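Long-range contacts in 373aa long hypothetical citrate synthase (PDB 1VGP), which is a putative member of the citrate synthase family, a mainly helical protein found here as an assembly of two chains: residues Y11-E16 with V340-E345; R72-F77 with P125-N130; E233-Y238 with E290-I295. All blocks are in the same frame, centred on the assembly; numbering follows the deposited sequence.

Contact 1 (Y11-E16 with V340-E345)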
ATOM      1  N   TYR A  11      18.083   9.840   2.396  1.00 41.50           N
ATOM      2  CA  TYR A  11      17.482   9.791   3.729  1.00 40.18           C
ATOM      3  C   TYR A  11      16.092  10.383   3.638  1.00 38.46           C
ATOM      4  O   TYR A  11      15.926  11.498   3.159  1.00 38.62           O
ATOM      5  CB  TYR A  11      18.304  10.606   4.732  1.00 41.25           C
ATOM      6  CG  TYR A  11      19.598   9.959   5.166  1.00 45.47           C
ATOM      7  CD1 TYR A  11      20.806  10.289   4.550  1.00 48.47           C
ATOM      8  CD2 TYR A  11      19.623   9.032   6.203  1.00 47.22           C
ATOM      9  CE1 TYR A  11      22.008   9.713   4.956  1.00 50.33           C
ATOM     10  CE2 TYR A  11      20.819   8.447   6.618  1.00 50.99           C
ATOM     11  CZ  TYR A  11      22.007   8.795   5.989  1.00 52.26           C
ATOM     12  OH  TYR A  11      23.192   8.232   6.395  1.00 57.15           O
ATOM     13  N   VAL A  12      15.084   9.648   4.092  1.00 38.04           N
ATOM     14  CA  VAL A  12      13.712  10.134   3.963  1.00 34.48           C
ATOM     15  C   VAL A  12      13.124  10.544   5.310  1.00 35.13           C
ATOM     16  O   VAL A  12      12.032  11.091   5.369  1.00 35.57           O
ATOM     17  CB  VAL A  12      12.792   9.081   3.297  1.00 31.56           C
ATOM     18  CG1 VAL A  12      13.206   8.870   1.849  1.00 24.37           C
ATOM     19  CG2 VAL A  12      12.824   7.775   4.077  1.00 30.23           C
ATOM     20  N   LYS A  13      13.853  10.285   6.387  1.00 36.76           N
ATOM     21  CA  LYS A  13      13.474  10.846   7.669  1.00 38.23           C
ATOM     22  C   LYS A  13      14.601  10.764   8.681  1.00 38.33           C
ATOM     23  O   LYS A  13      15.527   9.973   8.525  1.00 38.48           O
ATOM     24  CB  LYS A  13      12.239  10.129   8.224  1.00 39.57           C
ATOM     25  CG  LYS A  13      12.472   8.692   8.655  1.00 39.01           C
ATOM     26  CD  LYS A  13      11.167   8.078   9.132  1.00 41.65           C
ATOM     27  CE  LYS A  13      11.268   7.626  10.566  1.00 41.99           C
ATOM     28  NZ  LYS A  13       9.947   7.676  11.238  1.00 44.49           N
ATOM     29  N   GLU A  14      14.520  11.596   9.716  1.00 38.78           N
ATOM     30  CA  GLU A  14      15.273  11.361  10.935  1.00 37.81           C
ATOM     31  C   GLU A  14      14.452  10.435  11.818  1.00 35.12           C
ATOM     32  O   GLU A  14      13.231  10.383  11.700  1.00 32.88           O
ATOM     33  CB  GLU A  14      15.532  12.671  11.677  1.00 40.17           C
ATOM     34  CG  GLU A  14      16.392  13.649  10.912  1.00 47.93           C
ATOM     35  CD  GLU A  14      16.634  14.924  11.681  1.00 50.35           C
ATOM     36  OE1 GLU A  14      15.653  15.501  12.209  1.00 52.81           O
ATOM     37  OE2 GLU A  14      17.807  15.346  11.758  1.00 52.75           O
ATOM     38  N   THR A  15      15.121   9.715  12.709  1.00 34.10           N
ATOM     39  CA  THR A  15      14.426   8.777  13.561  1.00 33.63           C
ATOM     40  C   THR A  15      15.092   8.631  14.923  1.00 34.81           C
ATOM     41  O   THR A  15      16.288   8.880  15.072  1.00 36.27           O
ATOM     42  CB  THR A  15      14.343   7.407  12.896  1.00 32.48           C
ATOM     43  OG1 THR A  15      13.448   6.572  13.639  1.00 35.53           O
ATOM     44  CG2 THR A  15      15.723   6.769  12.835  1.00 24.66           C
ATOM     45  N   GLU A  16      14.308   8.223  15.915  1.00 33.35           N
ATOM     46  CA  GLU A  16      14.843   7.959  17.241  1.00 35.33           C
ATOM     47  C   GLU A  16      14.543   6.530  17.650  1.00 35.69           C
ATOM     48  O   GLU A  16      14.918   6.096  18.735  1.00 37.52           O
ATOM     49  CB  GLU A  16      14.233   8.922  18.248  1.00 38.18           C
ATOM     50  CG  GLU A  16      14.375  10.377  17.856  1.00 46.14           C
ATOM     51  CD  GLU A  16      14.455  11.283  19.060  1.00 48.66           C
ATOM     52  OE1 GLU A  16      15.487  11.237  19.762  1.00 51.07           O
ATOM     53  OE2 GLU A  16      13.486  12.033  19.305  1.00 52.29           O
ATOM     54  N   VAL A 340       3.760   1.153  12.945  1.00 30.75           N
ATOM     55  CA  VAL A 340       2.915   2.112  13.641  1.00 29.61           C
ATOM     56  C   VAL A 340       3.792   3.189  14.255  1.00 29.25           C
ATOM     57  O   VAL A 340       3.487   4.373  14.163  1.00 30.98           O
ATOM     58  CB  VAL A 340       2.095   1.419  14.742  1.00 29.26           C
ATOM     59  CG1 VAL A 340       1.326   2.443  15.564  1.00 27.10           C
ATOM     60  CG2 VAL A 340       1.142   0.425  14.106  1.00 28.43           C
ATOM     61  N   ALA A 341       4.895   2.762  14.862  1.00 29.44           N
ATOM     62  CA  ALA A 341       5.836   3.671  15.516  1.00 30.11           C
ATOM     63  C   ALA A 341       6.364   4.714  14.543  1.00 30.15           C
ATOM     64  O   ALA A 341       6.355   5.909  14.836  1.00 31.16           O
ATOM     65  CB  ALA A 341       7.008   2.882  16.116  1.00 29.33           C
ATOM     66  N   HIS A 342       6.839   4.253  13.392  1.00 29.41           N
ATOM     67  CA  HIS A 342       7.439   5.144  12.407  1.00 30.41           C
ATOM     68  C   HIS A 342       6.434   6.158  11.890  1.00 32.28           C
ATOM     69  O   HIS A 342       6.768   7.338  11.734  1.00 32.43           O
ATOM     70  CB  HIS A 342       8.021   4.333  11.243  1.00 28.52           C
ATOM     71  CG  HIS A 342       9.389   3.805  11.525  1.00 29.24           C
ATOM     72  ND1 HIS A 342      10.509   4.606  11.497  1.00 28.86           N
ATOM     73  CD2 HIS A 342       9.807   2.584  11.930  1.00 29.93           C
ATOM     74  CE1 HIS A 342      11.558   3.901  11.878  1.00 28.72           C
ATOM     75  NE2 HIS A 342      11.162   2.671  12.147  1.00 28.82           N
ATOM     76  N   ILE A 343       5.209   5.694  11.638  1.00 31.36           N
ATOM     77  CA  ILE A 343       4.118   6.559  11.206  1.00 30.61           C
ATOM     78  C   ILE A 343       3.841   7.627  12.268  1.00 33.50           C
ATOM     79  O   ILE A 343       3.718   8.817  11.955  1.00 33.06           O
ATOM     80  CB  ILE A 343       2.843   5.721  10.949  1.00 29.98           C
ATOM     81  CG1 ILE A 343       3.048   4.843   9.714  1.00 30.33           C
ATOM     82  CG2 ILE A 343       1.634   6.626  10.790  1.00 26.02           C
ATOM     83  CD1 ILE A 343       1.967   3.796   9.498  1.00 26.14           C
ATOM     84  N   MET A 344       3.754   7.192  13.524  1.00 33.61           N
ATOM     85  CA  MET A 344       3.589   8.119  14.637  1.00 33.92           C
ATOM     86  C   MET A 344       4.703   9.160  14.611  1.00 35.44           C
ATOM     87  O   MET A 344       4.452  10.359  14.726  1.00 38.36           O
ATOM     88  CB  MET A 344       3.609   7.365  15.965  1.00 32.89           C
ATOM     89  CG  MET A 344       2.233   7.006  16.503  1.00 37.01           C
ATOM     90  SD  MET A 344       2.271   5.711  17.778  1.00 40.74           S
ATOM     91  CE  MET A 344       2.706   6.636  19.215  1.00 37.24           C
ATOM     92  N   GLU A 345       5.935   8.693  14.448  1.00 34.65           N
ATOM     93  CA  GLU A 345       7.096   9.567  14.459  1.00 34.27           C
ATOM     94  C   GLU A 345       7.131  10.479  13.232  1.00 35.50           C
ATOM     95  O   GLU A 345       7.476  11.651  13.338  1.00 36.92           O
ATOM     96  CB  GLU A 345       8.373   8.728  14.503  1.00 32.99           C
ATOM     97  CG  GLU A 345       9.643   9.544  14.549  1.00 29.09           C
ATOM     98  CD  GLU A 345      10.882   8.682  14.590  1.00 30.70           C
ATOM     99  OE1 GLU A 345      11.149   7.982  13.583  1.00 28.72           O
ATOM    100  OE2 GLU A 345      11.590   8.698  15.628  1.00 30.23           O
TER
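Lys-13 and Glu-345 meet obliquely between a strand and a helix that run almost at right angles, the axes of 11-15 and 340-345 crossing at 97°. Lys-13 points toward the helix and then bends at chi3 (-120°), a turn that helps bring NZ to two acceptors of that helix, which lie in directions roughly at right angles. NZ forms a salt bridge of 2.7 Å with Glu-345 OE1, using the anti lone pair of that oxygen. It also meets His-342 at the ring edge, near the ring plane, in a weak hydrogen bond of 3.1 Å to ND1; the lysine chain and the histidine cross at about a right angle. The far ring nitrogen of His-342, NE2, is held by Asp-179.

Glu-345 leaves its helix fully extended, with CG anti to the backbone N (chi1 -179°), long enough to carry the carboxylate to the strand. There Thr-15 comes across it: OG1 donates to OE1 at 2.7 Å through the syn lone pair, and the same hydroxyl closes an ST turn by its bond with Ile-17 N. Just beyond the strand, the backbone N of Glu-16 meets OE2 at 2.8 Å, on the syn side but slightly out of the carboxylate plane. Glutamate and lysine have the reach to span axes 10.0 Å apart, whereas Thr-15, already beside the carboxylate, needs only a short hydroxyl. The strand also joins the dimer interface: Tyr-11, Lys-13, Glu-14 and Thr-15 pair in parallel with a strand of the second subunit.

Three donors therefore grip one carboxylate, two on OE1 and one on OE2, which should fix its rotation. With an ammonium and a hydroxyl beside it, Glu-345 is probably stabilised as the anion, and it probably compensates the charge of the buried Lys-13.

Contact 2 (R72-F77 with P125-N130)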
ATOM      1  N   ARG A  72      -8.272  -7.880  21.048  1.00 52.63           N
ATOM      2  CA  ARG A  72      -7.722  -8.977  20.257  1.00 50.26           C
ATOM      3  C   ARG A  72      -8.788  -9.595  19.373  1.00 49.05           C
ATOM      4  O   ARG A  72      -8.480 -10.303  18.413  1.00 48.62           O
ATOM      5  CB  ARG A  72      -7.140 -10.067  21.162  1.00 49.92           C
ATOM      6  CG  ARG A  72      -6.005  -9.603  22.039  1.00 48.74           C
ATOM      7  CD  ARG A  72      -5.477 -10.737  22.880  1.00 50.75           C
ATOM      8  NE  ARG A  72      -4.172 -10.405  23.432  1.00 52.60           N
ATOM      9  CZ  ARG A  72      -3.643 -10.990  24.497  1.00 52.46           C
ATOM     10  NH1 ARG A  72      -4.307 -11.947  25.127  1.00 51.60           N
ATOM     11  NH2 ARG A  72      -2.446 -10.613  24.930  1.00 53.51           N
ATOM     12  N   TYR A  73     -10.046  -9.331  19.706  1.00 47.32           N
ATOM     13  CA  TYR A  73     -11.155  -9.995  19.051  1.00 46.58           C
ATOM     14  C   TYR A  73     -11.405  -9.382  17.676  1.00 45.18           C
ATOM     15  O   TYR A  73     -11.403  -8.158  17.523  1.00 45.00           O
ATOM     16  CB  TYR A  73     -12.404  -9.884  19.929  1.00 49.66           C
ATOM     17  CG  TYR A  73     -12.146 -10.254  21.377  1.00 55.64           C
ATOM     18  CD1 TYR A  73     -12.080 -11.594  21.777  1.00 58.63           C
ATOM     19  CD2 TYR A  73     -11.935  -9.267  22.345  1.00 57.46           C
ATOM     20  CE1 TYR A  73     -11.809 -11.946  23.108  1.00 58.13           C
ATOM     21  CE2 TYR A  73     -11.664  -9.607  23.682  1.00 58.91           C
ATOM     22  CZ  TYR A  73     -11.602 -10.948  24.053  1.00 59.04           C
ATOM     23  OH  TYR A  73     -11.336 -11.289  25.364  1.00 58.75           O
ATOM     24  N   LEU A  74     -11.608 -10.238  16.678  1.00 42.87           N
ATOM     25  CA  LEU A  74     -11.983  -9.809  15.336  1.00 40.44           C
ATOM     26  C   LEU A  74     -13.503  -9.697  15.202  1.00 41.33           C
ATOM     27  O   LEU A  74     -14.243 -10.511  15.763  1.00 38.60           O
ATOM     28  CB  LEU A  74     -11.472 -10.819  14.313  1.00 37.48           C
ATOM     29  CG  LEU A  74     -10.044 -11.328  14.490  1.00 37.44           C
ATOM     30  CD1 LEU A  74      -9.823 -12.560  13.607  1.00 37.11           C
ATOM     31  CD2 LEU A  74      -9.061 -10.227  14.133  1.00 33.40           C
ATOM     32  N   PRO A  75     -13.993  -8.689  14.456  1.00 43.03           N
ATOM     33  CA  PRO A  75     -15.441  -8.614  14.216  1.00 42.68           C
ATOM     34  C   PRO A  75     -15.938  -9.764  13.349  1.00 44.13           C
ATOM     35  O   PRO A  75     -15.157 -10.410  12.646  1.00 46.90           O
ATOM     36  CB  PRO A  75     -15.626  -7.261  13.534  1.00 41.35           C
ATOM     37  CG  PRO A  75     -14.313  -6.962  12.931  1.00 42.15           C
ATOM     38  CD  PRO A  75     -13.285  -7.537  13.867  1.00 42.25           C
ATOM     39  N   ASP A  76     -17.239 -10.019  13.402  1.00 44.31           N
ATOM     40  CA  ASP A  76     -17.802 -11.215  12.782  1.00 44.93           C
ATOM     41  C   ASP A  76     -17.591 -11.243  11.273  1.00 43.77           C
ATOM     42  O   ASP A  76     -17.386 -12.312  10.685  1.00 43.48           O
ATOM     43  CB  ASP A  76     -19.295 -11.315  13.084  1.00 47.99           C
ATOM     44  CG  ASP A  76     -19.605 -11.059  14.536  1.00 51.72           C
ATOM     45  OD1 ASP A  76     -19.575  -9.873  14.935  1.00 54.48           O
ATOM     46  OD2 ASP A  76     -19.867 -12.036  15.273  1.00 54.56           O
ATOM     47  N   PHE A  77     -17.657 -10.070  10.652  1.00 42.50           N
ATOM     48  CA  PHE A  77     -17.531  -9.986   9.214  1.00 41.72           C
ATOM     49  C   PHE A  77     -16.190 -10.559   8.774  1.00 41.19           C
ATOM     50  O   PHE A  77     -16.138 -11.408   7.885  1.00 39.81           O
ATOM     51  CB  PHE A  77     -17.671  -8.532   8.740  1.00 43.24           C
ATOM     52  CG  PHE A  77     -17.899  -8.395   7.258  1.00 45.18           C
ATOM     53  CD1 PHE A  77     -18.855  -9.176   6.613  1.00 46.74           C
ATOM     54  CD2 PHE A  77     -17.152  -7.497   6.507  1.00 45.69           C
ATOM     55  CE1 PHE A  77     -19.063  -9.064   5.234  1.00 49.03           C
ATOM     56  CE2 PHE A  77     -17.352  -7.376   5.132  1.00 48.00           C
ATOM     57  CZ  PHE A  77     -18.310  -8.163   4.492  1.00 48.66           C
ATOM     58  N   PRO A 125      -2.084 -11.341  15.430  1.00 30.70           N
ATOM     59  CA  PRO A 125      -1.951 -12.753  15.812  1.00 31.86           C
ATOM     60  C   PRO A 125      -3.268 -13.538  15.721  1.00 31.40           C
ATOM     61  O   PRO A 125      -3.272 -14.708  15.326  1.00 31.30           O
ATOM     62  CB  PRO A 125      -1.375 -12.689  17.233  1.00 30.79           C
ATOM     63  CG  PRO A 125      -1.670 -11.298  17.712  1.00 32.05           C
ATOM     64  CD  PRO A 125      -1.616 -10.434  16.496  1.00 30.01           C
ATOM     65  N   THR A 126      -4.378 -12.880  16.059  1.00 31.22           N
ATOM     66  CA  THR A 126      -5.709 -13.480  15.961  1.00 30.43           C
ATOM     67  C   THR A 126      -6.067 -13.816  14.520  1.00 30.66           C
ATOM     68  O   THR A 126      -6.611 -14.886  14.244  1.00 31.46           O
ATOM     69  CB  THR A 126      -6.806 -12.543  16.520  1.00 30.91           C
ATOM     70  OG1 THR A 126      -6.341 -11.888  17.704  1.00 31.67           O
ATOM     71  CG2 THR A 126      -8.042 -13.325  16.865  1.00 29.71           C
ATOM     72  N   ILE A 127      -5.773 -12.898  13.599  1.00 30.22           N
ATOM     73  CA  ILE A 127      -5.968 -13.170  12.172  1.00 29.33           C
ATOM     74  C   ILE A 127      -5.111 -14.364  11.757  1.00 30.42           C
ATOM     75  O   ILE A 127      -5.590 -15.295  11.116  1.00 30.54           O
ATOM     76  CB  ILE A 127      -5.559 -11.962  11.298  1.00 27.23           C
ATOM     77  CG1 ILE A 127      -6.440 -10.751  11.624  1.00 27.76           C
ATOM     78  CG2 ILE A 127      -5.665 -12.323   9.825  1.00 24.03           C
ATOM     79  CD1 ILE A 127      -6.019  -9.478  10.911  1.00 23.44           C
ATOM     80  N   VAL A 128      -3.838 -14.330  12.136  1.00 29.56           N
ATOM     81  CA  VAL A 128      -2.904 -15.340  11.680  1.00 32.76           C
ATOM     82  C   VAL A 128      -3.278 -16.719  12.233  1.00 35.11           C
ATOM     83  O   VAL A 128      -3.442 -17.676  11.473  1.00 33.31           O
ATOM     84  CB  VAL A 128      -1.454 -14.966  12.083  1.00 32.58           C
ATOM     85  CG1 VAL A 128      -0.473 -16.034  11.615  1.00 30.27           C
ATOM     86  CG2 VAL A 128      -1.084 -13.626  11.467  1.00 30.41           C
ATOM     87  N   ALA A 129      -3.433 -16.821  13.549  1.00 35.71           N
ATOM     88  CA  ALA A 129      -3.736 -18.114  14.161  1.00 35.94           C
ATOM     89  C   ALA A 129      -5.069 -18.683  13.652  1.00 36.95           C
ATOM     90  O   ALA A 129      -5.167 -19.878  13.348  1.00 36.41           O
ATOM     91  CB  ALA A 129      -3.768 -17.984  15.687  1.00 33.88           C
ATOM     92  N   ASN A 130      -6.084 -17.824  13.552  1.00 37.18           N
ATOM     93  CA  ASN A 130      -7.413 -18.242  13.117  1.00 36.42           C
ATOM     94  C   ASN A 130      -7.374 -18.825  11.715  1.00 36.01           C
ATOM     95  O   ASN A 130      -8.038 -19.819  11.423  1.00 36.56           O
ATOM     96  CB  ASN A 130      -8.379 -17.059  13.141  1.00 38.22           C
ATOM     97  CG  ASN A 130      -8.980 -16.825  14.516  1.00 41.61           C
ATOM     98  OD1 ASN A 130      -9.883 -15.999  14.680  1.00 43.40           O
ATOM     99  ND2 ASN A 130      -8.481 -17.554  15.516  1.00 41.15           N
TER
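Arg-72 and Thr-126 bring the two backbones within 6.5 Å, CA to CA, where the loop between helices 58-70 and 76-84 passes alongside helix 113-135. This is loop-to-helix packing within the mainly helical citrate synthase fold. Pro-75 stands at the N-cap of helix 76-84. On the other side, Pro-125 lies at a kink of helix 113-135, and as a proline it has no N-H to give to the preceding turn.

The polar part of the contact is a single bond: Thr-126 OG1 donates to Arg-72 O at 2.8 Å, approaching at a C=O...donor angle of 136° and tilted 17° from the carbonyl plane. Threonine fits here because its two branches do different work. With OG1 anti to the carbonyl carbon (chi1 -40°), the hydroxyl is turned to the loop carbonyl, while CG2 packs against Leu-74 CG at 3.7 Å. Arg-72 contributes its backbone here; its guanidinium is directed to Leu-147, whose carbonyl it binds through NH1.

Leu-74 is the apolar plug of the loop, pointing toward the helix and fitting this buried place by its forked end. It slides past Thr-126 in the opposite direction; CD1 lies against Thr-126 and Asn-130, CD2 against Ile-127. CD2 touches Ile-127 CG1 at 3.7 Å, the two side chains crossing at about a right angle, and Ile-79 and Leu-82 of helix 76-84 also pack on the leucine. The isoleucine in turn reaches Leu-95 and Ala-98 of helix 91-105. One turn after Thr-126, Asn-130 comes from the direction opposite to Leu-74, placing its OD1 3.6 Å from Leu-74 CD1.

Contact 3 (E233-Y238 with E290-I295)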
ATOM      1  N   GLU A 233      26.053 -35.067   7.540  1.00 55.61           N
ATOM      2  CA  GLU A 233      27.309 -35.659   7.093  1.00 57.79           C
ATOM      3  C   GLU A 233      27.457 -35.191   5.661  1.00 56.79           C
ATOM      4  O   GLU A 233      28.516 -35.281   5.042  1.00 57.13           O
ATOM      5  CB  GLU A 233      27.193 -37.188   7.139  1.00 60.28           C
ATOM      6  CG  GLU A 233      26.179 -37.690   8.167  1.00 67.41           C
ATOM      7  CD  GLU A 233      26.599 -37.403   9.614  1.00 71.21           C
ATOM      8  OE1 GLU A 233      25.804 -37.692  10.537  1.00 70.63           O
ATOM      9  OE2 GLU A 233      27.721 -36.888   9.821  1.00 72.99           O
ATOM     10  N   LYS A 234      26.353 -34.639   5.183  1.00 55.46           N
ATOM     11  CA  LYS A 234      26.070 -34.435   3.776  1.00 54.98           C
ATOM     12  C   LYS A 234      26.294 -32.948   3.511  1.00 52.41           C
ATOM     13  O   LYS A 234      26.372 -32.502   2.364  1.00 50.22           O
ATOM     14  CB  LYS A 234      24.613 -34.809   3.529  1.00 58.62           C
ATOM     15  CG  LYS A 234      24.340 -35.484   2.214  1.00 64.75           C
ATOM     16  CD  LYS A 234      23.373 -36.643   2.386  1.00 68.26           C
ATOM     17  CE  LYS A 234      22.883 -37.144   1.034  1.00 72.15           C
ATOM     18  NZ  LYS A 234      22.207 -38.467   1.140  1.00 74.69           N
ATOM     19  N   VAL A 235      26.410 -32.197   4.604  1.00 50.92           N
ATOM     20  CA  VAL A 235      26.296 -30.748   4.582  1.00 49.86           C
ATOM     21  C   VAL A 235      27.485 -30.094   3.885  1.00 48.65           C
ATOM     22  O   VAL A 235      27.318 -29.163   3.093  1.00 48.65           O
ATOM     23  CB  VAL A 235      26.125 -30.197   6.035  1.00 49.51           C
ATOM     24  CG1 VAL A 235      26.726 -31.164   7.027  1.00 54.75           C
ATOM     25  CG2 VAL A 235      26.764 -28.819   6.170  1.00 47.65           C
ATOM     26  N   ASN A 236      28.687 -30.587   4.157  1.00 47.86           N
ATOM     27  CA  ASN A 236      29.875 -29.994   3.551  1.00 47.38           C
ATOM     28  C   ASN A 236      29.971 -30.127   2.029  1.00 47.25           C
ATOM     29  O   ASN A 236      30.429 -29.190   1.379  1.00 47.44           O
ATOM     30  CB  ASN A 236      31.138 -30.543   4.203  1.00 48.74           C
ATOM     31  CG  ASN A 236      31.440 -29.866   5.530  1.00 49.74           C
ATOM     32  OD1 ASN A 236      30.627 -29.096   6.046  1.00 52.90           O
ATOM     33  ND2 ASN A 236      32.607 -30.150   6.091  1.00 45.94           N
ATOM     34  N   ASP A 237      29.557 -31.255   1.443  1.00 45.05           N
ATOM     35  CA  ASP A 237      29.581 -31.344  -0.020  1.00 43.55           C
ATOM     36  C   ASP A 237      28.516 -30.420  -0.580  1.00 41.82           C
ATOM     37  O   ASP A 237      28.724 -29.765  -1.600  1.00 42.37           O
ATOM     38  CB  ASP A 237      29.303 -32.763  -0.525  1.00 45.56           C
ATOM     39  CG  ASP A 237      30.427 -33.743  -0.210  1.00 50.31           C
ATOM     40  OD1 ASP A 237      31.613 -33.385  -0.366  1.00 52.74           O
ATOM     41  OD2 ASP A 237      30.106 -34.890   0.192  1.00 52.31           O
ATOM     42  N   TYR A 238      27.373 -30.378   0.095  1.00 39.37           N
ATOM     43  CA  TYR A 238      26.257 -29.554  -0.342  1.00 39.40           C
ATOM     44  C   TYR A 238      26.693 -28.089  -0.432  1.00 40.70           C
ATOM     45  O   TYR A 238      26.572 -27.462  -1.482  1.00 42.42           O
ATOM     46  CB  TYR A 238      25.081 -29.704   0.634  1.00 37.68           C
ATOM     47  CG  TYR A 238      23.867 -28.861   0.305  1.00 37.33           C
ATOM     48  CD1 TYR A 238      22.803 -29.386  -0.425  1.00 37.81           C
ATOM     49  CD2 TYR A 238      23.781 -27.529   0.726  1.00 35.71           C
ATOM     50  CE1 TYR A 238      21.681 -28.607  -0.732  1.00 36.35           C
ATOM     51  CE2 TYR A 238      22.671 -26.747   0.424  1.00 34.24           C
ATOM     52  CZ  TYR A 238      21.625 -27.289  -0.307  1.00 35.96           C
ATOM     53  OH  TYR A 238      20.530 -26.501  -0.617  1.00 37.81           O
ATOM     54  N   GLU A 290      23.896 -26.259  12.474  1.00 40.30           N
ATOM     55  CA  GLU A 290      25.163 -25.964  13.120  1.00 42.18           C
ATOM     56  C   GLU A 290      26.321 -26.289  12.193  1.00 40.14           C
ATOM     57  O   GLU A 290      27.235 -25.484  12.020  1.00 41.51           O
ATOM     58  CB  GLU A 290      25.295 -26.750  14.425  1.00 44.81           C
ATOM     59  CG  GLU A 290      25.175 -25.861  15.647  1.00 51.80           C
ATOM     60  CD  GLU A 290      24.985 -26.644  16.924  1.00 55.79           C
ATOM     61  OE1 GLU A 290      24.565 -26.031  17.939  1.00 57.92           O
ATOM     62  OE2 GLU A 290      25.256 -27.868  16.914  1.00 57.01           O
ATOM     63  N   LYS A 291      26.266 -27.466  11.585  1.00 38.70           N
ATOM     64  CA  LYS A 291      27.248 -27.857  10.587  1.00 37.09           C
ATOM     65  C   LYS A 291      27.379 -26.827   9.464  1.00 34.25           C
ATOM     66  O   LYS A 291      28.491 -26.482   9.050  1.00 31.28           O
ATOM     67  CB  LYS A 291      26.867 -29.215  10.003  1.00 40.52           C
ATOM     68  CG  LYS A 291      27.542 -30.374  10.688  1.00 44.25           C
ATOM     69  CD  LYS A 291      28.883 -30.665  10.049  1.00 50.20           C
ATOM     70  CE  LYS A 291      29.800 -31.353  11.041  1.00 54.84           C
ATOM     71  NZ  LYS A 291      29.756 -30.670  12.377  1.00 56.65           N
ATOM     72  N   VAL A 292      26.244 -26.343   8.971  1.00 31.49           N
ATOM     73  CA  VAL A 292      26.243 -25.307   7.942  1.00 32.54           C
ATOM     74  C   VAL A 292      26.807 -23.995   8.488  1.00 33.42           C
ATOM     75  O   VAL A 292      27.581 -23.327   7.805  1.00 33.35           O
ATOM     76  CB  VAL A 292      24.814 -25.059   7.407  1.00 32.45           C
ATOM     77  CG1 VAL A 292      24.831 -23.963   6.363  1.00 31.02           C
ATOM     78  CG2 VAL A 292      24.263 -26.335   6.818  1.00 34.58           C
ATOM     79  N   GLU A 293      26.423 -23.636   9.716  1.00 32.15           N
ATOM     80  CA  GLU A 293      26.930 -22.426  10.352  1.00 31.80           C
ATOM     81  C   GLU A 293      28.450 -22.487  10.430  1.00 32.23           C
ATOM     82  O   GLU A 293      29.155 -21.517  10.124  1.00 30.48           O
ATOM     83  CB  GLU A 293      26.360 -22.288  11.771  1.00 32.60           C
ATOM     84  CG  GLU A 293      26.800 -21.012  12.488  1.00 33.15           C
ATOM     85  CD  GLU A 293      26.481 -21.024  13.976  1.00 36.10           C
ATOM     86  OE1 GLU A 293      25.779 -21.947  14.427  1.00 35.41           O
ATOM     87  OE2 GLU A 293      26.932 -20.103  14.699  1.00 37.04           O
ATOM     88  N   GLU A 294      28.945 -23.646  10.844  1.00 33.17           N
ATOM     89  CA  GLU A 294      30.371 -23.857  11.031  1.00 33.60           C
ATOM     90  C   GLU A 294      31.135 -23.619   9.725  1.00 33.94           C
ATOM     91  O   GLU A 294      32.001 -22.740   9.655  1.00 33.04           O
ATOM     92  CB  GLU A 294      30.590 -25.275  11.541  1.00 35.92           C
ATOM     93  CG  GLU A 294      32.008 -25.590  11.963  1.00 47.51           C
ATOM     94  CD  GLU A 294      32.079 -26.824  12.850  1.00 53.10           C
ATOM     95  OE1 GLU A 294      33.210 -27.275  13.164  1.00 57.12           O
ATOM     96  OE2 GLU A 294      31.003 -27.341  13.235  1.00 53.14           O
ATOM     97  N   ILE A 295      30.811 -24.392   8.690  1.00 33.21           N
ATOM     98  CA  ILE A 295      31.552 -24.309   7.432  1.00 33.18           C
ATOM     99  C   ILE A 295      31.224 -22.999   6.718  1.00 34.24           C
ATOM    100  O   ILE A 295      32.072 -22.428   6.017  1.00 33.70           O
ATOM    101  CB  ILE A 295      31.218 -25.508   6.493  1.00 32.05           C
ATOM    102  CG1 ILE A 295      32.109 -25.468   5.247  1.00 28.65           C
ATOM    103  CG2 ILE A 295      29.748 -25.462   6.087  1.00 29.83           C
ATOM    104  CD1 ILE A 295      32.149 -26.778   4.481  1.00 26.72           C
TER
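Val-235 and Val-292 carry the apolar part of this contact, with methyl CG2 of Val-235 3.6 Å from CG2 of Val-292 as the two side chains cross obliquely. The other methyl of Val-235, CG1, lies against the aliphatic portion of Lys-291, 3.6 Å from its CB, at about a right angle. A branched, compact valine suits the place, since each methyl can meet a different residue of the facing helix.

Mixed contacts come next. Asn-236 lays its amide obliquely against Ile-295, whose CG1 stands anti to the backbone N (chi1 -174°) and leads CD1 up to the amide. This is van der Waals packing at the partly exposed margin. Lys-291, partly exposed, touches Val-235 with its aliphatic chain and then bends at chi2 and chi4 to carry NZ away to a long salt bridge with Glu-294 OE2 in its own helix.

The contact joins the first turn of helix 235-244 to the middle of helix 281-300. Ile-239 of the former also packs on Val-292 and Ile-295, Met-225 of helix 221-228 reaches Val-292, and Phe-311 of helix 309-319 touches Val-292 as well.

From the N terminus, the chain first lays down the strand 11-15, which contact 1 joins to helix 327-346, closing a loop that takes in most of the chain. Inside it, contact 2 closes a shorter loop when helix 113-135 meets the turn ahead of helix 76-84. Contact 3 opens only after that, and closes when helix 281-300 returns to helix 235-244. Contacts 2 and 3 are thus in series, both nested within contact 1, and none cross. In space, contact 3 lies across the chain's centre from both others, its centre about 41 Å from each of their centres. Contact 1 also borders the dimer interface.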